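Local coordinates for protein chitinase (Paenibacillus sp. FPU-7, PDB 5GZT) that probably catalyses the random endo-hydrolysis of beta-1,4 linkages between N-acetylglucosamine units in chitin and chitodextrins, using two glycoside hydrolase family 18 domains, at residues 184-189 and 267-272; 198-203 and 239-244; 765-770 and 1110-1115. All coordinates share one frame; numbering follows the deposited sequence.

Contact 1 of 3, residues 184-189 and 267-272; sequences VKLIST and DTVTGK. With FMT (formic acid), chain G.
Val269 pushes its two methyl groups into the strand 184-189 at different places. CG1, anti to the backbone N (chi1 -153°), runs alongside the end of Leu186, 3.9 Å from Leu186 CD1; the Leu186 and Val269 side chains point in opposing directions and overlap along their flanks. CG2 turns the other way and sits against the backbone carbonyl of Val184, with 3.3 Å between Val269 CG2 and Val184 O, while CB of Val184 lies 4.0 Å from the same methyl. Leu186 reaches further, its CD1 coming to 3.5 Å from Thr270 O and resting on the opposite backbone. The segment axes approach to 8.1 Å, at 18° to each other: too far for backbone pairing, but fitting two beta layers packed face to face as in a beta sandwich, with Val184, Leu186 and Val269 between them. Within this chain strand 184-191 is an outer strand of a four-stranded antiparallel sheet and pairs with strand 197-203, whereas Val269 and Gly271 make backbone hydrogen bonds with Val257 and Tyr255 of strand 251-261. At one end a water accepts a hydrogen bond from Val184 N and donates one to Asp267 O. At the other, Lys272 NZ is hydrogen-bonded to Tyr450 OH and makes a weak bond to a formic acid molecule, probably from the crystallisation liquor. The layers are thus joined by methyl packing, with the water linking their backbones.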
loop_
_atom_site.group_PDB
_atom_site.type_symbol
_atom_site.label_atom_id
_atom_site.label_comp_id
_atom_site.label_asym_id
_atom_site.label_seq_id
_atom_site.Cartn_x
_atom_site.Cartn_y
_atom_site.Cartn_z
ATOM N N VAL B 184 -8.834 -20.359 -26.937
ATOM C CA VAL B 184 -8.625 -20.196 -25.466
ATOM C C VAL B 184 -9.686 -19.284 -24.858
ATOM O O VAL B 184 -9.722 -18.119 -25.214
ATOM C CB VAL B 184 -7.246 -19.550 -25.138
ATOM C CG1 VAL B 184 -7.126 -19.258 -23.631
ATOM C CG2 VAL B 184 -6.096 -20.425 -25.647
ATOM N N LYS B 185 -10.522 -19.806 -23.957
ATOM C CA LYS B 185 -11.424 -18.986 -23.097
ATOM C C LYS B 185 -10.923 -18.798 -21.633
ATOM O O LYS B 185 -10.754 -19.775 -20.893
ATOM C CB LYS B 185 -12.809 -19.604 -23.024
ATOM C CG LYS B 185 -13.472 -19.803 -24.378
ATOM C CD LYS B 185 -14.899 -20.350 -24.253
ATOM C CE LYS B 185 -15.847 -19.434 -23.486
ATOM N NZ LYS B 185 -15.770 -18.018 -23.946
ATOM N N LEU B 186 -10.747 -17.539 -21.213
ATOM C CA LEU B 186 -10.383 -17.184 -19.816
ATOM C C LEU B 186 -11.567 -17.417 -18.879
ATOM O O LEU B 186 -12.652 -16.919 -19.155
ATOM C CB LEU B 186 -9.954 -15.707 -19.718
ATOM C CG LEU B 186 -8.804 -15.274 -20.662
ATOM C CD1 LEU B 186 -8.363 -13.819 -20.507
ATOM C CD2 LEU B 186 -7.608 -16.216 -20.549
ATOM N N ILE B 187 -11.367 -18.192 -17.808
ATOM C CA ILE B 187 -12.411 -18.453 -16.776
ATOM C C ILE B 187 -12.342 -17.364 -15.649
ATOM O O ILE B 187 -13.399 -16.841 -15.204
ATOM C CB ILE B 187 -12.283 -19.918 -16.203
ATOM C CG1 ILE B 187 -12.935 -20.976 -17.150
ATOM C CG2 ILE B 187 -12.859 -20.069 -14.790
ATOM C CD1 ILE B 187 -14.413 -21.339 -16.883
ATOM N N SER B 188 -11.110 -17.036 -15.203
ATOM C CA SER B 188 -10.866 -16.289 -13.945
ATOM C C SER B 188 -9.401 -16.283 -13.524
ATOM O O SER B 188 -8.574 -17.065 -14.037
ATOM C CB SER B 188 -11.613 -16.920 -12.770
ATOM O OG SER B 188 -10.926 -18.109 -12.369
ATOM N N THR B 189 -9.119 -15.425 -12.532
ATOM C CA THR B 189 -7.800 -15.285 -11.901
ATOM C C THR B 189 -7.949 -15.080 -10.390
ATOM O O THR B 189 -8.938 -14.507 -9.926
ATOM C CB THR B 189 -7.087 -14.001 -12.356
ATOM O OG1 THR B 189 -7.773 -12.893 -11.764
ATOM C CG2 THR B 189 -7.096 -13.856 -13.896
ATOM N N ASP B 267 -5.781 -17.695 -31.367
ATOM C CA ASP B 267 -6.046 -16.311 -30.988
ATOM C C ASP B 267 -5.426 -16.061 -29.618
ATOM O O ASP B 267 -5.686 -16.825 -28.689
ATOM C CB ASP B 267 -7.561 -16.040 -30.925
ATOM C CG ASP B 267 -8.160 -15.667 -32.283
ATOM O OD1 ASP B 267 -7.406 -15.480 -33.266
ATOM O OD2 ASP B 267 -9.400 -15.541 -32.364
ATOM N N THR B 268 -4.572 -15.031 -29.546
ATOM C CA THR B 268 -3.916 -14.551 -28.301
ATOM C C THR B 268 -4.965 -13.804 -27.433
ATOM O O THR B 268 -5.564 -12.852 -27.887
ATOM C CB THR B 268 -2.662 -13.675 -28.651
ATOM O OG1 THR B 268 -1.557 -14.531 -28.943
ATOM C CG2 THR B 268 -2.247 -12.732 -27.532
ATOM N N VAL B 269 -5.224 -14.273 -26.213
ATOM C CA VAL B 269 -6.192 -13.595 -25.320
ATOM C C VAL B 269 -5.405 -12.940 -24.178
ATOM O O VAL B 269 -4.301 -13.395 -23.803
ATOM C CB VAL B 269 -7.299 -14.538 -24.768
ATOM C CG1 VAL B 269 -8.565 -13.751 -24.442
ATOM C CG2 VAL B 269 -7.629 -15.643 -25.760
ATOM N N THR B 270 -5.958 -11.838 -23.667
ATOM C CA THR B 270 -5.294 -11.024 -22.629
ATOM C C THR B 270 -6.230 -10.608 -21.484
ATOM O O THR B 270 -7.475 -10.618 -21.614
ATOM C CB THR B 270 -4.639 -9.752 -23.228
ATOM O OG1 THR B 270 -5.549 -9.107 -24.138
ATOM C CG2 THR B 270 -3.355 -10.091 -23.922
ATOM N N GLY B 271 -5.596 -10.245 -20.363
ATOM C CA GLY B 271 -6.289 -9.626 -19.224
ATOM C C GLY B 271 -5.368 -9.106 -18.133
ATOM O O GLY B 271 -4.109 -9.098 -18.267
ATOM N N LYS B 272 -6.024 -8.685 -17.047
ATOM C CA LYS B 272 -5.370 -8.167 -15.816
ATOM C C LYS B 272 -5.656 -9.107 -14.670
ATOM O O LYS B 272 -6.800 -9.516 -14.517
ATOM C CB LYS B 272 -5.988 -6.852 -15.376
ATOM C CG LYS B 272 -5.703 -5.644 -16.209
ATOM C CD LYS B 272 -6.793 -4.609 -15.928
ATOM C CE LYS B 272 -6.592 -3.362 -16.775
ATOM N NZ LYS B 272 -7.437 -2.217 -16.340
HETATM C C FMT G . -9.537 -3.630 -14.271
HETATM O O1 FMT G . -10.058 -2.703 -14.918
HETATM O O2 FMT G . -10.177 -4.768 -13.925
HETATM O O HOH W 1 -8.523 -17.670 -28.260
#

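Contact 2 of 3, residues 198-203 and 239-244; sequences VLKFNA and EVTFTS
Leu199 and Phe242 exchange two backbone hydrogen bonds, Leu199 N to Phe242 O at 2.8 Å and Phe242 N to Leu199 O at 2.6 Å. Phe201 and Val240 repeat the pattern, and the bond from Phe201 N to Val240 O is nearly straight, with an angle of 174° at the hydrogen. Between these hydrogen-bonded pairs lies the non-hydrogen-bonded pair Lys200 and Thr241, and CA-H...O contacts such as that of Thr241 CA with Leu199 O, 3.2 Å, fill in the ladder. The two strands are the central neighbours of a four-stranded antiparallel sheet, flanked by strand 184-191 beyond 197-203 and by strand 233-235 beyond 239-243.

Apolar packing occupies the face bearing Leu199, Phe201, Val240 and Phe242. The Phe201 ring is swung over the neighbouring strand because its CG stands between the backbone N and the carbonyl carbon (chi1 52°), and Val240 CG1 makes a CH-pi contact over one ring face, 3.6 Å from the ring centroid. The same methyl also touches Ala203 CB, roughly at right angles to its approach to the ring. Leu199 runs alongside Phe242, with Leu199 CD1 3.9 Å from Phe242 CD2, and Tyr255 and Val257 of strand 251-261 pack onto Leu199 and Phe201.

Polar and aliphatic groups share the face of Lys200, Asn202, Glu239 and Thr241. Lys200 CG and Thr241 CG2 point the same way and are tightly packed at 3.4 Å. Beyond them Lys200 NZ stands 4.5 Å from Glu239 OE1, longer than a salt bridge, though the opposite charges probably still attract.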
loop_
_atom_site.group_PDB
_atom_site.type_symbol
_atom_site.label_atom_id
_atom_site.label_comp_id
_atom_site.label_asym_id
_atom_site.label_seq_id
_atom_site.Cartn_x
_atom_site.Cartn_y
_atom_site.Cartn_z
ATOM N N VAL B 198 -2.675 -17.133 -10.139
ATOM C CA VAL B 198 -3.278 -18.350 -10.604
ATOM C C VAL B 198 -4.171 -17.941 -11.759
ATOM O O VAL B 198 -5.064 -17.106 -11.569
ATOM C CB VAL B 198 -4.068 -19.076 -9.492
ATOM C CG1 VAL B 198 -4.840 -20.268 -10.049
ATOM C CG2 VAL B 198 -3.107 -19.587 -8.423
ATOM N N LEU B 199 -3.900 -18.516 -12.946
ATOM C CA LEU B 199 -4.686 -18.257 -14.169
ATOM C C LEU B 199 -5.418 -19.500 -14.615
ATOM O O LEU B 199 -4.774 -20.497 -14.957
ATOM C CB LEU B 199 -3.768 -17.815 -15.280
ATOM C CG LEU B 199 -3.151 -16.470 -14.995
ATOM C CD1 LEU B 199 -1.975 -16.191 -15.916
ATOM C CD2 LEU B 199 -4.221 -15.389 -15.111
ATOM N N LYS B 200 -6.748 -19.440 -14.589
ATOM C CA LYS B 200 -7.587 -20.511 -15.090
ATOM C C LYS B 200 -8.243 -20.130 -16.399
ATOM O O LYS B 200 -8.844 -19.038 -16.515
ATOM C CB LYS B 200 -8.693 -20.884 -14.107
ATOM C CG LYS B 200 -8.217 -21.592 -12.845
ATOM C CD LYS B 200 -9.346 -22.341 -12.129
ATOM C CE LYS B 200 -10.536 -21.421 -11.863
ATOM N NZ LYS B 200 -11.620 -22.019 -11.032
ATOM N N PHE B 201 -8.150 -21.071 -17.351
ATOM C CA PHE B 201 -8.754 -20.958 -18.687
ATOM C C PHE B 201 -9.174 -22.332 -19.240
ATOM O O PHE B 201 -8.537 -23.370 -18.947
ATOM C CB PHE B 201 -7.810 -20.238 -19.672
ATOM C CG PHE B 201 -6.401 -20.809 -19.747
ATOM C CD1 PHE B 201 -5.453 -20.532 -18.765
ATOM C CD2 PHE B 201 -5.986 -21.562 -20.844
ATOM C CE1 PHE B 201 -4.135 -21.023 -18.853
ATOM C CE2 PHE B 201 -4.673 -22.054 -20.931
ATOM C CZ PHE B 201 -3.746 -21.793 -19.933
ATOM N N ASN B 202 -10.278 -22.324 -19.998
ATOM C CA ASN B 202 -10.702 -23.465 -20.841
ATOM C C ASN B 202 -9.976 -23.384 -22.194
ATOM O O ASN B 202 -10.149 -22.398 -22.925
ATOM C CB ASN B 202 -12.229 -23.484 -21.053
ATOM C CG ASN B 202 -13.000 -23.921 -19.797
ATOM O OD1 ASN B 202 -12.648 -24.909 -19.121
ATOM N ND2 ASN B 202 -14.084 -23.208 -19.502
ATOM N N ALA B 203 -9.142 -24.395 -22.495
ATOM C CA ALA B 203 -8.398 -24.484 -23.772
ATOM C C ALA B 203 -8.978 -25.593 -24.657
ATOM O O ALA B 203 -8.640 -26.773 -24.507
ATOM C CB ALA B 203 -6.902 -24.707 -23.539
ATOM N N GLU B 239 -10.417 -27.556 -18.797
ATOM C CA GLU B 239 -9.815 -26.768 -17.697
ATOM C C GLU B 239 -8.273 -26.840 -17.619
ATOM O O GLU B 239 -7.710 -27.913 -17.450
ATOM C CB GLU B 239 -10.414 -27.222 -16.341
ATOM C CG GLU B 239 -11.750 -26.578 -15.973
ATOM C CD GLU B 239 -11.573 -25.295 -15.174
ATOM O OE1 GLU B 239 -11.194 -25.383 -13.986
ATOM O OE2 GLU B 239 -11.800 -24.198 -15.737
ATOM N N VAL B 240 -7.587 -25.708 -17.739
ATOM C CA VAL B 240 -6.140 -25.676 -17.481
ATOM C C VAL B 240 -5.854 -24.484 -16.602
ATOM O O VAL B 240 -6.442 -23.444 -16.789
ATOM C CB VAL B 240 -5.279 -25.667 -18.765
ATOM C CG1 VAL B 240 -5.900 -24.804 -19.830
ATOM C CG2 VAL B 240 -3.833 -25.234 -18.497
ATOM N N THR B 241 -4.960 -24.660 -15.641
ATOM C CA THR B 241 -4.703 -23.654 -14.607
ATOM C C THR B 241 -3.187 -23.396 -14.497
ATOM O O THR B 241 -2.413 -24.322 -14.215
ATOM C CB THR B 241 -5.260 -24.097 -13.230
ATOM O OG1 THR B 241 -4.405 -25.109 -12.688
ATOM C CG2 THR B 241 -6.695 -24.629 -13.332
ATOM N N PHE B 242 -2.761 -22.162 -14.755
ATOM C CA PHE B 242 -1.361 -21.832 -14.616
ATOM C C PHE B 242 -1.117 -21.275 -13.199
ATOM O O PHE B 242 -1.961 -20.547 -12.668
ATOM C CB PHE B 242 -0.941 -20.850 -15.694
ATOM C CG PHE B 242 0.397 -20.248 -15.444
ATOM C CD1 PHE B 242 1.549 -20.972 -15.705
ATOM C CD2 PHE B 242 0.504 -18.974 -14.898
ATOM C CE1 PHE B 242 2.798 -20.430 -15.458
ATOM C CE2 PHE B 242 1.745 -18.432 -14.641
ATOM C CZ PHE B 242 2.896 -19.163 -14.914
ATOM N N THR B 243 0.027 -21.608 -12.607
ATOM C CA THR B 243 0.327 -21.188 -11.253
ATOM C C THR B 243 1.753 -20.711 -11.163
ATOM O O THR B 243 2.664 -21.511 -11.247
ATOM C CB THR B 243 0.025 -22.326 -10.259
ATOM O OG1 THR B 243 -1.390 -22.559 -10.247
ATOM C CG2 THR B 243 0.491 -21.998 -8.831
ATOM N N SER B 244 1.919 -19.393 -10.966
ATOM C CA SER B 244 3.210 -18.709 -10.901
ATOM C C SER B 244 3.955 -19.118 -9.701
ATOM O O SER B 244 3.421 -19.782 -8.828
ATOM C CB SER B 244 3.015 -17.185 -10.783
ATOM O OG SER B 244 2.770 -16.819 -9.413
#

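Contact 3 of 3, residues 765-770 and 1110-1115; sequences ILLGYV and GVMFWD
Two parallel strands of the second family 18 TIM barrel meet here, the first strand of the domain, 765-771, and its last, 1110-1114, whose pairing closes the ring of strands. Four backbone hydrogen bonds alternate along the ladder: Val1111 N to Ile765 O, Leu767 N to Val1111 O, Phe1113 N to Leu767 O and Tyr769 N to Phe1113 O. The last, at 3.0 Å between Tyr769 N and Phe1113 O, is almost straight, whereas Val1111 N approaches Ile765 O from above the carbonyl plane.

Phe1113 folds back across the ladder, a chi1 of 59° tucking the ring in over its own backbone and across to Gly768. Gly768 CA makes a CH-pi contact over one face, 3.8 Å from the ring centroid. In the ring plane, at the edge, Leu766 CD2 touches Phe1113 CE1 at 3.8 Å. With no side chain on Gly768, the ring can settle this close to the strand.

On the face bearing Leu767 and Met1112, Leu767 CD2 packs on Met1112 CG at 4.0 Å. Further along, the Met1112 chain bends so that SD comes to the edge of the Tyr769 ring, a Met-aromatic contact with SD 4.0 Å from Tyr769 CE2. Trp1114 CE3 lies over one face of the Tyr769 ring, 3.5 Å from Tyr769 CG, the two rings meeting obliquely with planes at 50°. A cis peptide joins Trp1114 to Asp1115, whose CB rests 3.4 Å from Tyr769 O.

Tyr769 OH is hydrogen-bonded to Asp893 at the end of strand 889-893; this aspartate belongs to the family's DxxDxDxE signature, so the Tyr769 end of the pair probably borders the active site. Strands 790-799 and 1015-1020 flank the pair, Phe1113 stacks on Phe1021, and helix 1123-1133 packs against Leu766 on the barrel's outer side.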
loop_
_atom_site.group_PDB
_atom_site.type_symbol
_atom_site.label_atom_id
_atom_site.label_comp_id
_atom_site.label_asym_id
_atom_site.label_seq_id
_atom_site.Cartn_x
_atom_site.Cartn_y
_atom_site.Cartn_z
ATOM N N ILE B 765 33.101 1.047 32.468
ATOM C CA ILE B 765 34.479 1.349 32.161
ATOM C C ILE B 765 34.589 2.536 31.215
ATOM O O ILE B 765 33.608 2.907 30.495
ATOM C CB ILE B 765 35.216 0.117 31.604
ATOM C CG1 ILE B 765 34.698 -0.269 30.234
ATOM C CG2 ILE B 765 35.050 -1.034 32.564
ATOM C CD1 ILE B 765 35.541 -1.364 29.553
ATOM N N LEU B 766 35.757 3.146 31.253
ATOM C CA LEU B 766 36.156 4.143 30.340
ATOM C C LEU B 766 37.543 3.786 29.826
ATOM O O LEU B 766 38.579 3.993 30.555
ATOM C CB LEU B 766 36.131 5.521 31.070
ATOM C CG LEU B 766 35.847 6.716 30.131
ATOM C CD1 LEU B 766 35.698 8.026 30.929
ATOM C CD2 LEU B 766 36.812 6.891 29.007
ATOM N N LEU B 767 37.599 3.370 28.568
ATOM C CA LEU B 767 38.839 2.792 27.990
ATOM C C LEU B 767 39.366 3.709 26.915
ATOM O O LEU B 767 38.632 4.070 26.009
ATOM C CB LEU B 767 38.513 1.405 27.430
ATOM C CG LEU B 767 39.702 0.613 26.915
ATOM C CD1 LEU B 767 39.462 -0.916 27.042
ATOM C CD2 LEU B 767 40.050 0.989 25.505
ATOM N N GLY B 768 40.639 4.116 27.035
ATOM C CA GLY B 768 41.281 4.879 26.034
ATOM C C GLY B 768 42.339 4.090 25.334
ATOM O O GLY B 768 43.153 3.422 26.003
ATOM N N TYR B 769 42.321 4.122 24.013
ATOM C CA TYR B 769 43.451 3.646 23.243
ATOM C C TYR B 769 44.567 4.678 23.333
ATOM O O TYR B 769 44.314 5.870 23.152
ATOM C CB TYR B 769 43.105 3.427 21.791
ATOM C CG TYR B 769 42.556 2.067 21.460
ATOM C CD1 TYR B 769 43.401 1.022 21.137
ATOM C CD2 TYR B 769 41.185 1.813 21.472
ATOM C CE1 TYR B 769 42.893 -0.231 20.813
ATOM C CE2 TYR B 769 40.674 0.560 21.172
ATOM C CZ TYR B 769 41.524 -0.468 20.836
ATOM O OH TYR B 769 41.062 -1.741 20.540
ATOM N N VAL B 770 45.754 4.220 23.683
ATOM C CA VAL B 770 46.959 5.026 23.823
ATOM C C VAL B 770 47.989 4.540 22.753
ATOM O O VAL B 770 48.436 3.414 22.767
ATOM C CB VAL B 770 47.514 4.930 25.218
ATOM C CG1 VAL B 770 48.822 5.658 25.293
ATOM C CG2 VAL B 770 46.477 5.497 26.248
ATOM N N GLY B 1110 30.693 -0.167 29.097
ATOM C CA GLY B 1110 31.282 1.162 29.142
ATOM C C GLY B 1110 31.500 1.772 27.794
ATOM O O GLY B 1110 30.803 1.389 26.829
ATOM N N VAL B 1111 32.489 2.662 27.711
ATOM C CA VAL B 1111 32.803 3.394 26.549
ATOM C C VAL B 1111 34.315 3.290 26.330
ATOM O O VAL B 1111 35.046 3.318 27.293
ATOM C CB VAL B 1111 32.479 4.927 26.745
ATOM C CG1 VAL B 1111 32.812 5.687 25.485
ATOM C CG2 VAL B 1111 30.983 5.102 27.151
ATOM N N MET B 1112 34.718 3.327 25.049
ATOM C CA MET B 1112 36.029 3.306 24.612
ATOM C C MET B 1112 36.224 4.401 23.594
ATOM O O MET B 1112 35.259 4.783 22.868
ATOM C CB MET B 1112 36.133 1.963 23.903
ATOM C CG MET B 1112 37.155 1.761 22.912
ATOM S SD MET B 1112 37.054 2.250 21.219
ATOM C CE MET B 1112 36.156 1.064 20.265
ATOM N N PHE B 1113 37.451 4.886 23.422
ATOM C CA PHE B 1113 37.677 5.755 22.289
ATOM C C PHE B 1113 39.052 5.539 21.669
ATOM O O PHE B 1113 39.953 5.103 22.365
ATOM C CB PHE B 1113 37.524 7.239 22.695
ATOM C CG PHE B 1113 38.470 7.639 23.780
ATOM C CD1 PHE B 1113 38.145 7.491 25.096
ATOM C CD2 PHE B 1113 39.718 8.131 23.475
ATOM C CE1 PHE B 1113 39.056 7.799 26.090
ATOM C CE2 PHE B 1113 40.630 8.439 24.483
ATOM C CZ PHE B 1113 40.311 8.286 25.767
ATOM N N TRP B 1114 39.139 5.880 20.386
ATOM C CA TRP B 1114 40.360 5.930 19.619
ATOM C C TRP B 1114 40.591 7.389 19.168
ATOM O O TRP B 1114 39.728 7.897 18.434
ATOM C CB TRP B 1114 40.236 5.032 18.406
ATOM C CG TRP B 1114 41.445 5.046 17.533
ATOM C CD1 TRP B 1114 41.844 6.087 16.688
ATOM C CD2 TRP B 1114 42.493 4.056 17.451
ATOM N NE1 TRP B 1114 43.066 5.793 16.118
ATOM C CE2 TRP B 1114 43.464 4.545 16.526
ATOM C CE3 TRP B 1114 42.675 2.783 18.015
ATOM C CZ2 TRP B 1114 44.567 3.837 16.182
ATOM C CZ3 TRP B 1114 43.836 2.066 17.703
ATOM C CH2 TRP B 1114 44.744 2.580 16.782
ATOM N N ASP B 1115 41.693 8.055 19.519
ATOM C CA ASP B 1115 42.700 7.644 20.471
ATOM C C ASP B 1115 43.111 8.838 21.270
ATOM O O ASP B 1115 42.690 9.986 20.959
ATOM C CB ASP B 1115 43.874 6.843 19.896
ATOM C CG ASP B 1115 45.004 7.697 19.256
ATOM O OD1 ASP B 1115 45.230 8.887 19.624
ATOM O OD2 ASP B 1115 45.678 7.076 18.386
#

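From the N terminus the chain first passes through a solenoid of parallel strands, then reaches strand 184-191, whose later packing against residues 267-272 closes contact 1. Contact 2, between 198-203 and 239-244, closes a shorter loop wholly inside it. The two touch, since strands 184-191 and 197-203 are adjacent in one antiparallel sheet; contact 2 pairs two strands within that sheet, and contact 1 packs its strand 184-191 against strand 264-284, which leads toward the first family 18 domain. Contact 3 opens only after both have closed, in series with them, and spans some 340 residues to join the two ends of the second family 18 barrel. Its centre lies about 68 Å from that of contact 1.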